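Local atomic coordinates of microtubule-associated serine/threonine-protein kinase 3 (Homo sapiens, PDB entry 3KHF), a protein that is a serine/threonine kinase, probably microtubule-associated, whose PDZ domain probably binds the C-terminal tails of partner proteins, as PDZ domains commonly do. Residues E64-L67 against G68-H71. Residues are numbered along the deposited sequence; the frame is centred on the assembly and turned at random. Where two conformers were deposited one is given.
Sequences ESVL and GLVH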
ATOM      1  N   GLU A  64       3.458 -10.950  -5.316  1.00 16.05           N
ATOM      2  CA  GLU A  64       3.489 -10.383  -6.664  1.00 16.47           C
ATOM      3  C   GLU A  64       3.989  -8.938  -6.575  1.00 15.33           C
ATOM      4  O   GLU A  64       3.424  -8.127  -5.831  1.00 14.39           O
ATOM      5  CB  GLU A  64       2.067 -10.409  -7.267  1.00 17.08           C
ATOM      6  CG  GLU A  64       1.904  -9.772  -8.676  1.00 20.96           C
ATOM      7  CD  GLU A  64       0.475  -9.832  -9.257  1.00 24.44           C
ATOM      8  OE1 GLU A  64       0.251  -9.237 -10.349  1.00 27.87           O
ATOM      9  OE2 GLU A  64      -0.419 -10.481  -8.667  1.00 25.36           O
ATOM     10  N   SER A  65       4.999  -8.591  -7.367  1.00 14.89           N
ATOM     11  CA  SER A  65       5.414  -7.195  -7.482  1.00 14.32           C
ATOM     12  C   SER A  65       4.280  -6.322  -8.035  1.00 13.37           C
ATOM     13  O   SER A  65       3.676  -6.646  -9.055  1.00 15.16           O
ATOM     14  CB  SER A  65       6.615  -7.094  -8.422  1.00 15.91           C
ATOM     15  OG  SER A  65       7.090  -5.776  -8.509  1.00 18.15           O
ATOM     16  N   VAL A  66       4.007  -5.204  -7.370  1.00 11.88           N
ATOM     17  CA  VAL A  66       2.976  -4.269  -7.831  1.00 11.14           C
ATOM     18  C   VAL A  66       3.524  -2.905  -8.193  1.00 10.67           C
ATOM     19  O   VAL A  66       2.774  -2.083  -8.713  1.00 11.16           O
ATOM     20  CB  VAL A  66       1.796  -4.130  -6.843  1.00 12.51           C
ATOM     21  CG1 VAL A  66       1.078  -5.482  -6.704  1.00 13.91           C
ATOM     22  CG2 VAL A  66       2.265  -3.578  -5.497  1.00 12.89           C
ATOM     23  N   LEU A  67       4.811  -2.668  -7.971  1.00 10.33           N
ATOM     24  CA  LEU A  67       5.413  -1.435  -8.381  0.50 10.24           C
ATOM     25  C   LEU A  67       5.193  -1.223  -9.886  1.00 10.12           C
ATOM     26  O   LEU A  67       5.445  -2.121 -10.686  1.00 10.89           O
ATOM     27  CB  LEU A  67       6.901  -1.489  -8.055  0.50 11.31           C
ATOM     28  CG  LEU A  67       7.703  -0.283  -8.503  0.50 10.39           C
ATOM     29  CD1 LEU A  67       7.301   0.869  -7.659  0.50 11.30           C
ATOM     30  CD2 LEU A  67       9.205  -0.521  -8.385  0.50 11.71           C
ATOM     31  N   GLY A  68       4.721  -0.044 -10.258  1.00  9.28           N
ATOM     32  CA  GLY A  68       4.495   0.286 -11.653  1.00  9.01           C
ATOM     33  C   GLY A  68       3.127  -0.061 -12.222  1.00  9.06           C
ATOM     34  O   GLY A  68       2.780   0.390 -13.306  1.00  9.59           O
ATOM     35  N   LEU A  69       2.350  -0.878 -11.518  1.00  8.96           N
ATOM     36  CA  LEU A  69       0.968  -1.119 -11.921  1.00  9.37           C
ATOM     37  C   LEU A  69       0.113   0.114 -11.682  1.00  9.53           C
ATOM     38  O   LEU A  69       0.336   0.862 -10.746  1.00 10.02           O
ATOM     39  CB  LEU A  69       0.381  -2.293 -11.134  1.00 10.62           C
ATOM     40  CG  LEU A  69       1.027  -3.667 -11.346  1.00 12.83           C
ATOM     41  CD1 LEU A  69       0.258  -4.698 -10.530  1.00 14.31           C
ATOM     42  CD2 LEU A  69       1.093  -4.069 -12.827  1.00 15.94           C
ATOM     43  N   VAL A  70      -0.877   0.336 -12.539  1.00  9.97           N
ATOM     44  CA  VAL A  70      -1.785   1.469 -12.339  1.00 10.63           C
ATOM     45  C   VAL A  70      -2.698   1.261 -11.140  1.00 10.47           C
ATOM     46  O   VAL A  70      -2.911   0.128 -10.678  1.00 10.35           O
ATOM     47  CB  VAL A  70      -2.621   1.785 -13.604  1.00 11.09           C
ATOM     48  CG1 VAL A  70      -1.695   2.144 -14.761  1.00 13.08           C
ATOM     49  CG2 VAL A  70      -3.574   0.631 -13.967  1.00 12.64           C
ATOM     50  N   HIS A  71      -3.234   2.368 -10.635  1.00 11.02           N
ATOM     51  CA  HIS A  71      -4.013   2.352  -9.404  1.00 11.95           C
ATOM     52  C   HIS A  71      -5.080   1.293  -9.381  1.00 11.03           C
ATOM     53  O   HIS A  71      -5.161   0.525  -8.407  1.00 11.05           O
ATOM     54  CB  HIS A  71      -4.691   3.703  -9.179  1.00 12.98           C
ATOM     55  CG  HIS A  71      -5.441   3.811  -7.875  1.00 13.49           C
ATOM     56  ND1 HIS A  71      -4.871   3.574  -6.638  1.00 13.49           N
ATOM     57  CD2 HIS A  71      -6.729   4.149  -7.627  1.00 14.60           C
ATOM     58  CE1 HIS A  71      -5.769   3.792  -5.694  1.00 13.42           C
ATOM     59  NE2 HIS A  71      -6.909   4.135  -6.269  1.00 14.46           N
TER
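Val66 and Leu69 close a type II beta turn, the chain doubling back through Leu67 and Gly68. The turn is held by its defining hydrogen bond, Leu69 N to Val66 O, 3.1 Å long with an N-H...O angle of 158°; the donor lies above the carbonyl plane rather than on a lone pair. Gly68 occupies the third position with a positive phi of 89°, a left-handed conformation that glycine adopts easily and that type II turns favour there.

The apolar contact is between Leu69 and Val66. Leu69 has CG anti to its own carbonyl carbon (chi1 -64°), which swings the chain back over Val66. Its CB lies against the carbonyl oxygen, 3.4 Å from Val66 O. Farther out, Leu69 CD1 rests against CA, CB and CG1 of Val66, the approach to CG1 being 4.0 Å. The two side chains cross at about a right angle.

The turn links strand 64-65 to helix 71-80, with Val70 as N-cap; in PDZ domains this helix flanks the peptide-binding groove. Val66 is buried, touching Ile58 and Ile61 of strand 57-61 and Val74 and Leu77 of the helix, while Leu69 also packs on Val74.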